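Local coordinates for putative polysaccharide biosynthesis protein with aminopeptidase-like domain (Clostridium acetobutylicum, PDB 3K9T), which probably acts in the biosynthesis of modified polysaccharides, binds one zinc ion per subunit and is not expected to be an active peptidase despite its aminopeptidase-like fold, at residues 18-23 / 202-206; 27-33 / 188-194; 94-99 / 126-132; 167-171 / 221-226. All blocks are in the same frame, centred on the assembly; numbering follows the deposited sequence.

Interaction 1 (18-23 / 202-206); sequences EIYNLI and ALITF
The ring of Phe-206 carries Ile-19 over one of its faces and Leu-22 at its rim. Ile-19 supplies a CH-pi contact, its CG1 standing 4.1 Å from the centroid of the Phe-206 ring and 28° off the normal. Leu-22 comes instead near the ring plane, where its CD2 lies 3.8 Å from CE1 of Phe-206. Glu-18 adds its aliphatic CB, which approaches obliquely to 3.7 Å from CE2 of Phe-206, while the carbonyl oxygen of Ala-202, one turn back in the same helix, also sits in plane at the rim, beside CD1. Ile-19 divides its branches between two partners. With chi1 at -64°, CG1 lies beside the backbone N and faces the phenyl ring, and CG2 turns to Ala-202, ending 3.5 Å from its CB. This is helix-against-helix packing in the aminopeptidase-like region: helix 12-26 meets helix 194-211, which follows the loop carrying the zinc ligand His-190, and the axes of the two short segments run at 129° with a closest approach of 9.3 Å. No hydrogen bond crosses the interface. The small side chain of Ala-202 sits where the helices come nearest, met also by Ile-23, whose CG1 is 3.6 Å from the CB of Ala-202. Leu-22 reaches past that alanine and crosses Thr-205 at about a right angle, its CD2 lying 3.8 Å from the threonine CG2. Thr-205 thus offers its methyl to the neighbouring helix, while its hydroxyl is hydrogen-bonded to the carbonyl oxygen of Val-201 within its own helix.

Interaction 2 (27-33 / 188-194); sequences FPICRSI and TCHPSMC. With ZN (zinc ion), chain B.
Arg-31 lays its guanidinium edge-on against the loop of the aminopeptidase-like fold that carries the zinc ligand His-190. Bent at chi3 (-72°), the arginine brings two N-H groups to successive carbonyl oxygens, both in the guanidinium plane. NE donates to His-190 O at 2.7 Å, and NH2 makes a nearly straight bond of 3.0 Å to Pro-191 O. The second comes from above the carbonyl plane of Pro-191, and Met-193 N, closing an inverse gamma turn centred on Ser-192, reaches the same oxygen from the opposite face. NH1 is hydrogen-bonded to Thr-41 OG1, and NH2 also to Leu-26 O. Next to this polar grip, the ring of Phe-27 turns a face to Ser-192, whose CB makes a CH-pi contact, 3.9 Å from the Phe-27 centroid. Ser-192 OG turns back to donate to Phe-27 O at 2.6 Å, and Cys-194 SG meets the same ring obliquely, 3.5 Å from CD1 of Phe-27. His-190 itself points away from the 27-33 loop: Asp-196 and His-325 complete the protein ligands of the zinc ion, while ND1 donates a weak hydrogen bond to Cys-189 SG, in the imidazole plane, and NE2 of His-190 binds the zinc ion at 2.0 Å.

Interaction 3 (94-99 / 126-132); sequences LHVMSY and IPYLTSY
Ser-98 grips segment 126-132 with both of its backbone polar atoms. Its N donates to Leu-129 O at 2.9 Å, and its O accepts from Ser-131 N at the same length of 2.9 Å, a single beta bridge between segments running the same way. Close side-chain packing flanks the bridge at both ends. Tyr-132 directs an edge at the face of Tyr-99 in an offset edge-to-face pair, planes at 80°, with its CD1 3.5 Å from CD1 of Tyr-99. Beside the bridge, Met-97, present as selenomethionine, bends at chi3 (-75°) and lays SE 3.7 Å from Ser-131 CB. At the other end, Leu-94 crosses Tyr-128 at about a right angle, CD2 lying 3.8 Å from CD1 of the tyrosine, and the imidazole of His-95, tied through ND1 to Ser-140 O, has its CE1 3.4 Å from CD1 of Ile-126. Between these ends the backbones part and a water fills in, accepting from Leu-129 N at 2.8 Å and lying near the carbonyl oxygens of Leu-94 and Val-96. The more open side belongs to residues 129-132, which are partly exposed, whereas 94-99 is buried. Both loops belong to the insert of this family, joined by an isolated bridge rather than a sheet, and Tyr-128 brings that insert to the zinc site, its ring edge-to-face with the ligand His-325.

Interaction 4 (167-171 / 221-226); sequences LTYGE and RFLFAP
Glu-171 OE2 is held by two groups: by Arg-221 NH1 across the strands, in a salt bridge of 2.7 Å, and by Trp-234 NE1 of helix 229-237, in a weak hydrogen bond. The N-H of the arginine is poorly aimed, so the bridge probably rests more on charge than on a straight hydrogen bond. Glu-171 reaches it fully stretched, CG opposite the backbone N (chi1 -179°), whereas Arg-221 bends at chi3, and the carboxylate and guanidinium planes end 75° apart, with OE2 at the guanidinium edge. NE of Arg-221 is held by a second salt bridge, to Glu-181. The backbones of 167-171 and 221-225 run antiparallel as neighbours in the central mixed sheet of the aminopeptidase-like region, with helices on both faces. Gly-170 and Phe-224 form the hydrogen-bonded pair: Gly-170 N donates to Phe-224 O at 2.8 Å, and Phe-224 N returns a bond of 2.9 Å to Gly-170 O. The next pair, Glu-171 with Leu-223, is non-hydrogen-bonded, and its side chains share a sheet face packed by helix 229-237. Tyr-169 crosses Leu-223 on this side, its CD1 3.9 Å from the leucine CD1, and its CB also meets Ala-225 CB at 3.7 Å. Phe-224 points to the other face, where helix 194-211 lies. Farther along, Leu-167 CD1 reaches the ring of Pro-226 at CG, 3.9 Å away. With Arg-221 between two carboxylates and Glu-171 also touched by an indole N-H, both side chains probably remain charged in this largely buried setting.

In the fold
From the N terminus, helix 12-26 opens interaction 1, and the loop after it opens interaction 2. The chain then enters the insert, where interaction 3 closes a short loop of its own between 94-99 and 126-132, lying wholly within the span of interaction 2, itself within that of interaction 1. Strand 166-174 next opens interaction 4, before 188-194 closes interaction 2 and 202-206 closes interaction 1; segment 221-226 closes interaction 4 last, so it crosses both. Ser-32 and Ser-98 join interactions 2 and 3, linking core to insert. Thr-188 meets Ala-225 between interactions 2 and 4, and Phe-224 packs under helix 194-211, tying the sheet to interaction 1.

Interaction 1 (18-23 / 202-206)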
# COMPACT_ATOMS: atom_id res chain seq x y z
N GLU A 18 -0.76 43.79 -2.03
CA GLU A 18 -1.44 44.37 -0.86
C GLU A 18 -1.05 43.62 0.41
O GLU A 18 -0.92 44.19 1.47
CB GLU A 18 -2.97 44.33 -1.06
CG GLU A 18 -3.48 45.06 -2.32
CD GLU A 18 -5.01 45.07 -2.47
OE1 GLU A 18 -5.51 44.02 -2.91
OE2 GLU A 18 -5.71 46.08 -2.14
N ILE A 19 -0.87 42.30 0.27
CA ILE A 19 -0.46 41.46 1.40
C ILE A 19 0.96 41.89 1.80
O ILE A 19 1.24 42.04 2.99
CB ILE A 19 -0.52 39.94 1.10
CG1 ILE A 19 -1.97 39.48 0.82
CG2 ILE A 19 0.03 39.14 2.27
CD1 ILE A 19 -2.07 38.05 0.20
N TYR A 20 1.83 42.14 0.82
CA TYR A 20 3.20 42.60 1.09
C TYR A 20 3.22 43.93 1.88
O TYR A 20 3.97 44.09 2.86
CB TYR A 20 4.02 42.76 -0.20
CG TYR A 20 5.35 43.39 0.15
CD1 TYR A 20 6.36 42.64 0.74
CD2 TYR A 20 5.55 44.75 -0.01
CE1 TYR A 20 7.55 43.22 1.12
CE2 TYR A 20 6.74 45.33 0.36
CZ TYR A 20 7.75 44.56 0.93
OH TYR A 20 8.96 45.16 1.31
N ASN A 21 2.40 44.88 1.42
CA ASN A 21 2.31 46.21 2.02
C ASN A 21 1.89 46.18 3.49
O ASN A 21 2.38 47.00 4.28
CB ASN A 21 1.37 47.08 1.24
CG ASN A 21 1.89 47.45 -0.14
OD1 ASN A 21 3.09 47.34 -0.42
ND2 ASN A 21 0.98 47.90 -1.03
N LEU A 22 1.00 45.25 3.84
CA LEU A 22 0.60 45.01 5.23
C LEU A 22 1.80 44.47 6.03
O LEU A 22 2.05 44.89 7.17
CB LEU A 22 -0.58 44.02 5.30
CG LEU A 22 -1.11 43.58 6.68
CD1 LEU A 22 -1.25 44.79 7.62
CD2 LEU A 22 -2.45 42.73 6.59
N ILE A 23 2.56 43.55 5.43
CA ILE A 23 3.75 43.00 6.07
C ILE A 23 4.70 44.16 6.32
O ILE A 23 5.22 44.33 7.43
CB ILE A 23 4.43 41.91 5.18
CG1 ILE A 23 3.56 40.63 5.15
CG2 ILE A 23 5.95 41.68 5.61
CD1 ILE A 23 3.93 39.64 4.06
N ALA A 202 -0.42 38.45 7.60
CA ALA A 202 -0.97 39.23 6.47
C ALA A 202 -1.83 38.36 5.58
O ALA A 202 -2.87 38.84 5.11
CB ALA A 202 0.09 39.95 5.68
N LEU A 203 -1.46 37.08 5.39
CA LEU A 203 -2.26 36.19 4.51
C LEU A 203 -3.67 35.95 5.04
O LEU A 203 -4.64 36.11 4.34
CB LEU A 203 -1.54 34.86 4.25
CG LEU A 203 -2.38 33.76 3.58
CD1 LEU A 203 -2.57 34.17 2.18
CD2 LEU A 203 -1.76 32.36 3.64
N ILE A 204 -3.75 35.50 6.28
CA ILE A 204 -5.01 35.17 6.93
C ILE A 204 -5.89 36.43 6.96
O ILE A 204 -7.09 36.34 6.75
CB ILE A 204 -4.68 34.57 8.35
CG1 ILE A 204 -4.09 33.17 8.19
CG2 ILE A 204 -5.79 34.47 9.25
CD1 ILE A 204 -4.91 32.29 7.42
N THR A 205 -5.28 37.61 7.12
CA THR A 205 -6.04 38.85 7.10
C THR A 205 -6.78 39.00 5.77
O THR A 205 -8.01 39.23 5.74
CB THR A 205 -5.16 40.05 7.44
OG1 THR A 205 -4.72 39.90 8.79
CG2 THR A 205 -5.94 41.40 7.31
N PHE A 206 -6.06 38.79 4.68
CA PHE A 206 -6.64 38.90 3.35
C PHE A 206 -7.60 37.76 2.98
O PHE A 206 -8.53 37.97 2.22
CB PHE A 206 -5.56 39.16 2.30
CG PHE A 206 -5.18 40.62 2.21
CD1 PHE A 206 -4.34 41.18 3.15
CD2 PHE A 206 -5.73 41.43 1.24
CE1 PHE A 206 -4.02 42.53 3.10
CE2 PHE A 206 -5.41 42.77 1.18
CZ PHE A 206 -4.55 43.32 2.10

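Interaction 2 (27-33 / 188-194)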
# COMPACT_ATOMS: atom_id res chain seq x y z
N PHE A 27 6.13 45.36 9.90
CA PHE A 27 7.50 44.85 10.12
C PHE A 27 8.24 45.44 11.32
O PHE A 27 8.77 44.70 12.14
CB PHE A 27 8.31 44.99 8.83
CG PHE A 27 9.71 44.48 8.92
CD1 PHE A 27 9.95 43.13 8.99
CD2 PHE A 27 10.78 45.37 8.97
CE1 PHE A 27 11.26 42.66 9.09
CE2 PHE A 27 12.06 44.92 9.04
CZ PHE A 27 12.31 43.56 9.10
N PRO A 28 8.27 46.78 11.45
CA PRO A 28 9.03 47.46 12.49
C PRO A 28 8.59 47.25 13.93
O PRO A 28 9.38 47.52 14.84
CB PRO A 28 8.82 48.93 12.15
CG PRO A 28 8.37 48.96 10.80
CD PRO A 28 7.54 47.77 10.64
N ILE A 29 7.35 46.82 14.13
CA ILE A 29 6.76 46.71 15.44
C ILE A 29 7.35 45.53 16.20
O ILE A 29 7.50 44.44 15.65
CB ILE A 29 5.20 46.57 15.33
CG1 ILE A 29 4.58 47.87 14.81
CG2 ILE A 29 4.60 46.19 16.65
CD1 ILE A 29 3.23 47.67 14.12
N CYS A 30 7.65 45.76 17.47
CA CYS A 30 8.22 44.76 18.34
C CYS A 30 7.15 43.89 19.06
O CYS A 30 6.75 44.15 20.20
CB CYS A 30 9.10 45.43 19.37
SG CYS A 30 10.10 44.26 20.32
N ARG A 31 6.69 42.85 18.37
CA ARG A 31 5.82 41.86 18.99
C ARG A 31 6.59 40.93 19.94
O ARG A 31 7.77 40.73 19.83
CB ARG A 31 5.15 41.01 17.91
CG ARG A 31 4.11 41.73 17.10
CD ARG A 31 3.89 41.10 15.73
NE ARG A 31 5.04 41.37 14.86
CZ ARG A 31 5.17 42.44 14.09
NH1 ARG A 31 4.21 43.37 14.03
NH2 ARG A 31 6.26 42.59 13.36
N SER A 32 5.87 40.37 20.88
CA SER A 32 6.34 39.27 21.71
C SER A 32 5.05 38.47 22.02
O SER A 32 4.01 38.70 21.38
CB SER A 32 7.02 39.79 22.98
OG SER A 32 7.53 38.73 23.78
N ILE A 33 5.09 37.54 22.97
CA ILE A 33 3.89 36.79 23.33
C ILE A 33 2.83 37.63 24.05
O ILE A 33 1.70 37.21 24.20
CB ILE A 33 4.19 35.52 24.12
CG1 ILE A 33 5.00 35.80 25.38
CG2 ILE A 33 4.93 34.52 23.24
CD1 ILE A 33 4.96 34.57 26.34
N THR A 188 1.10 35.66 16.40
CA THR A 188 1.40 37.10 16.39
C THR A 188 2.59 37.55 17.25
O THR A 188 2.83 38.75 17.40
CB THR A 188 0.18 37.82 16.86
OG1 THR A 188 -0.26 37.20 18.07
CG2 THR A 188 -0.91 37.74 15.78
N CYS A 189 3.34 36.57 17.76
CA CYS A 189 4.38 36.81 18.75
C CYS A 189 5.77 37.14 18.19
O CYS A 189 6.63 37.64 18.92
CB CYS A 189 4.47 35.58 19.64
SG CYS A 189 4.82 34.06 18.71
N HIS A 190 6.03 36.85 16.91
CA HIS A 190 7.33 37.17 16.33
C HIS A 190 7.45 38.64 15.95
O HIS A 190 6.53 39.20 15.33
CB HIS A 190 7.60 36.33 15.11
CG HIS A 190 7.91 34.91 15.41
ND1 HIS A 190 7.23 34.19 16.37
CD2 HIS A 190 8.81 34.06 14.85
CE1 HIS A 190 7.70 32.95 16.38
NE2 HIS A 190 8.65 32.85 15.48
N PRO A 191 8.58 39.27 16.31
CA PRO A 191 8.81 40.69 16.01
C PRO A 191 9.18 40.96 14.53
O PRO A 191 8.42 40.49 13.66
CB PRO A 191 9.87 41.11 17.03
CG PRO A 191 10.57 39.83 17.38
CD PRO A 191 9.56 38.74 17.27
N SER A 192 10.29 41.67 14.26
CA SER A 192 10.64 42.07 12.86
C SER A 192 11.30 40.96 12.03
O SER A 192 12.49 41.00 11.71
CB SER A 192 11.55 43.31 12.85
OG SER A 192 10.93 44.41 13.49
N MSE A 193 10.49 39.95 11.72
CA MSE A 193 10.85 38.88 10.79
C MSE A 193 9.61 38.66 9.91
O MSE A 193 8.47 38.74 10.39
CB MSE A 193 11.26 37.60 11.52
CG MSE A 193 12.56 37.74 12.36
SE MSE A 193 12.68 36.26 13.55
CE MSE A 193 11.32 36.82 14.87
N CYS A 194 9.85 38.39 8.63
CA CYS A 194 8.81 38.35 7.64
C CYS A 194 8.15 36.98 7.39
O CYS A 194 6.97 36.84 7.63
CB CYS A 194 9.34 38.96 6.34
SG CYS A 194 9.67 40.74 6.51
ZN ZN B . 9.62 31.20 14.75
O HOH W 1 1.13 37.71 20.41

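Interaction 3 (94-99 / 126-132)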
# COMPACT_ATOMS: atom_id res chain seq x y z
N LEU A 94 15.41 42.79 16.72
CA LEU A 94 16.01 41.47 16.94
C LEU A 94 17.27 41.58 17.83
O LEU A 94 17.71 40.58 18.41
CB LEU A 94 16.29 40.76 15.62
CG LEU A 94 15.12 40.37 14.68
CD1 LEU A 94 15.66 39.48 13.53
CD2 LEU A 94 13.96 39.67 15.40
N HIS A 95 17.83 42.80 17.96
CA HIS A 95 18.95 43.09 18.86
C HIS A 95 18.68 42.81 20.36
O HIS A 95 19.63 42.71 21.12
CB HIS A 95 19.44 44.54 18.75
CG HIS A 95 20.20 44.84 17.49
ND1 HIS A 95 21.31 44.11 17.11
CD2 HIS A 95 20.03 45.79 16.55
CE1 HIS A 95 21.76 44.59 15.96
NE2 HIS A 95 21.02 45.62 15.61
N VAL A 96 17.42 42.72 20.79
CA VAL A 96 17.10 42.43 22.19
C VAL A 96 16.39 41.08 22.29
O VAL A 96 15.50 40.78 21.50
CB VAL A 96 16.18 43.50 22.85
CG1 VAL A 96 15.78 43.08 24.26
CG2 VAL A 96 16.89 44.82 22.91
N MSE A 97 16.82 40.29 23.27
CA MSE A 97 16.22 39.00 23.57
C MSE A 97 14.81 39.26 24.15
O MSE A 97 14.65 40.01 25.11
CB MSE A 97 17.11 38.24 24.55
CG MSE A 97 16.58 36.87 24.99
SE MSE A 97 17.62 36.21 26.50
CE MSE A 97 19.23 35.73 25.51
N SER A 98 13.80 38.66 23.53
CA SER A 98 12.42 38.94 23.89
C SER A 98 12.21 38.53 25.34
O SER A 98 12.67 37.47 25.74
CB SER A 98 11.45 38.20 22.97
OG SER A 98 10.14 38.72 23.05
N TYR A 99 11.51 39.38 26.07
CA TYR A 99 11.25 39.23 27.50
C TYR A 99 12.46 39.61 28.36
O TYR A 99 12.50 39.26 29.54
CB TYR A 99 10.65 37.84 27.87
CG TYR A 99 9.13 37.84 27.97
CD1 TYR A 99 8.34 38.19 26.88
CD2 TYR A 99 8.48 37.50 29.15
CE1 TYR A 99 6.95 38.19 26.94
CE2 TYR A 99 7.06 37.52 29.23
CZ TYR A 99 6.31 37.88 28.13
OH TYR A 99 4.92 37.88 28.17
N ILE A 126 21.68 38.70 12.52
CA ILE A 126 21.35 38.95 13.91
C ILE A 126 20.47 37.77 14.36
O ILE A 126 19.46 37.47 13.76
CB ILE A 126 20.63 40.29 14.12
CG1 ILE A 126 21.46 41.44 13.53
CG2 ILE A 126 20.35 40.53 15.63
CD1 ILE A 126 20.67 42.78 13.35
N PRO A 127 20.89 37.06 15.40
CA PRO A 127 20.01 36.00 15.83
C PRO A 127 18.81 36.51 16.64
O PRO A 127 18.95 37.46 17.41
CB PRO A 127 20.91 35.11 16.69
CG PRO A 127 22.01 35.98 17.15
CD PRO A 127 22.15 37.10 16.15
N TYR A 128 17.66 35.86 16.46
CA TYR A 128 16.44 36.09 17.26
C TYR A 128 16.41 35.16 18.45
O TYR A 128 16.42 33.95 18.31
CB TYR A 128 15.19 35.91 16.39
CG TYR A 128 13.86 35.84 17.12
CD1 TYR A 128 13.42 36.88 17.95
CD2 TYR A 128 13.03 34.75 16.95
CE1 TYR A 128 12.19 36.79 18.62
CE2 TYR A 128 11.81 34.65 17.60
CZ TYR A 128 11.40 35.66 18.44
OH TYR A 128 10.16 35.51 19.01
N LEU A 129 16.38 35.72 19.65
CA LEU A 129 16.32 34.93 20.88
C LEU A 129 15.18 35.44 21.77
O LEU A 129 14.78 36.60 21.71
CB LEU A 129 17.67 34.96 21.63
CG LEU A 129 18.87 34.35 20.91
CD1 LEU A 129 20.19 34.80 21.50
CD2 LEU A 129 18.75 32.86 20.96
N THR A 130 14.67 34.53 22.58
CA THR A 130 13.59 34.81 23.53
C THR A 130 13.92 34.19 24.89
O THR A 130 14.74 33.28 24.99
CB THR A 130 12.23 34.21 23.08
OG1 THR A 130 12.26 32.79 23.22
CG2 THR A 130 11.88 34.60 21.64
N SER A 131 13.28 34.67 25.94
CA SER A 131 13.44 34.08 27.26
C SER A 131 12.15 34.30 28.01
O SER A 131 12.10 35.04 28.97
CB SER A 131 14.61 34.71 28.02
OG SER A 131 14.78 34.04 29.26
N TYR A 132 11.10 33.64 27.56
CA TYR A 132 9.78 33.92 28.09
C TYR A 132 9.58 33.47 29.52
O TYR A 132 8.95 34.17 30.31
CB TYR A 132 8.71 33.24 27.24
CG TYR A 132 8.67 33.69 25.80
CD1 TYR A 132 8.88 35.02 25.45
CD2 TYR A 132 8.39 32.78 24.78
CE1 TYR A 132 8.83 35.43 24.12
CE2 TYR A 132 8.35 33.17 23.45
CZ TYR A 132 8.56 34.49 23.12
OH TYR A 132 8.49 34.89 21.82
O HOH W 2 16.52 38.53 19.76

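Interaction 4 (167-171 / 221-226)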
# COMPACT_ATOMS: atom_id res chain seq x y z
N LEU A 167 -2.51 39.11 28.33
CA LEU A 167 -2.13 38.52 27.06
C LEU A 167 -3.23 38.80 26.03
O LEU A 167 -4.39 38.46 26.24
CB LEU A 167 -1.93 37.00 27.22
CG LEU A 167 -1.59 36.16 25.97
CD1 LEU A 167 -0.66 35.00 26.33
CD2 LEU A 167 -2.81 35.67 25.30
N THR A 168 -2.82 39.43 24.93
CA THR A 168 -3.72 39.81 23.85
C THR A 168 -3.87 38.71 22.81
O THR A 168 -2.87 38.12 22.39
CB THR A 168 -3.19 41.04 23.07
OG1 THR A 168 -2.82 42.06 24.01
CG2 THR A 168 -4.28 41.56 22.08
N TYR A 169 -5.12 38.41 22.45
CA TYR A 169 -5.38 37.64 21.22
C TYR A 169 -6.57 38.23 20.48
O TYR A 169 -7.47 38.80 21.10
CB TYR A 169 -5.52 36.12 21.43
CG TYR A 169 -6.77 35.62 22.11
CD1 TYR A 169 -7.91 35.38 21.40
CD2 TYR A 169 -6.78 35.33 23.44
CE1 TYR A 169 -9.02 34.89 22.00
CE2 TYR A 169 -7.90 34.83 24.05
CZ TYR A 169 -9.01 34.61 23.33
OH TYR A 169 -10.15 34.14 23.96
N GLY A 170 -6.55 38.12 19.16
CA GLY A 170 -7.63 38.61 18.30
C GLY A 170 -8.39 37.50 17.59
O GLY A 170 -7.83 36.45 17.27
N GLU A 171 -9.65 37.75 17.28
CA GLU A 171 -10.50 36.72 16.71
C GLU A 171 -11.58 37.33 15.81
O GLU A 171 -12.19 38.35 16.14
CB GLU A 171 -11.13 35.97 17.88
CG GLU A 171 -12.04 34.84 17.56
CD GLU A 171 -12.49 34.10 18.84
OE1 GLU A 171 -12.10 34.51 19.96
OE2 GLU A 171 -13.19 33.08 18.73
N ARG A 221 -13.58 30.79 11.37
CA ARG A 221 -13.01 31.50 12.48
C ARG A 221 -11.55 31.74 12.24
O ARG A 221 -10.83 30.83 11.85
CB ARG A 221 -13.16 30.71 13.75
CG ARG A 221 -12.71 31.44 15.03
CD ARG A 221 -12.88 30.53 16.27
NE ARG A 221 -14.25 30.03 16.36
CZ ARG A 221 -15.30 30.75 16.77
NH1 ARG A 221 -15.14 32.00 17.19
NH2 ARG A 221 -16.52 30.22 16.80
N PHE A 222 -11.10 32.96 12.49
CA PHE A 222 -9.72 33.31 12.25
C PHE A 222 -9.11 33.74 13.57
O PHE A 222 -9.55 34.72 14.13
CB PHE A 222 -9.64 34.44 11.26
CG PHE A 222 -10.31 34.18 9.98
CD1 PHE A 222 -11.69 34.31 9.86
CD2 PHE A 222 -9.56 33.85 8.86
CE1 PHE A 222 -12.33 34.09 8.63
CE2 PHE A 222 -10.19 33.62 7.64
CZ PHE A 222 -11.59 33.74 7.52
N LEU A 223 -8.10 33.02 14.03
CA LEU A 223 -7.45 33.28 15.32
C LEU A 223 -6.08 33.88 15.11
O LEU A 223 -5.26 33.33 14.38
CB LEU A 223 -7.33 31.98 16.11
CG LEU A 223 -6.74 32.13 17.49
CD1 LEU A 223 -7.68 32.96 18.38
CD2 LEU A 223 -6.50 30.75 18.06
N PHE A 224 -5.85 35.05 15.72
CA PHE A 224 -4.54 35.69 15.75
C PHE A 224 -4.07 35.74 17.23
O PHE A 224 -4.57 36.51 18.04
CB PHE A 224 -4.60 37.10 15.21
CG PHE A 224 -5.08 37.22 13.82
CD1 PHE A 224 -6.44 37.19 13.53
CD2 PHE A 224 -4.19 37.48 12.79
CE1 PHE A 224 -6.89 37.38 12.21
CE2 PHE A 224 -4.64 37.68 11.49
CZ PHE A 224 -5.98 37.62 11.20
N ALA A 225 -3.08 34.92 17.57
CA ALA A 225 -2.70 34.72 18.96
C ALA A 225 -1.23 34.37 19.03
O ALA A 225 -0.68 33.83 18.06
CB ALA A 225 -3.51 33.60 19.53
N PRO A 226 -0.57 34.68 20.17
CA PRO A 226 0.83 34.24 20.29
C PRO A 226 0.94 32.75 20.16
O PRO A 226 0.05 32.03 20.65
CB PRO A 226 1.21 34.65 21.73
CG PRO A 226 -0.08 34.86 22.46
CD PRO A 226 -1.02 35.37 21.39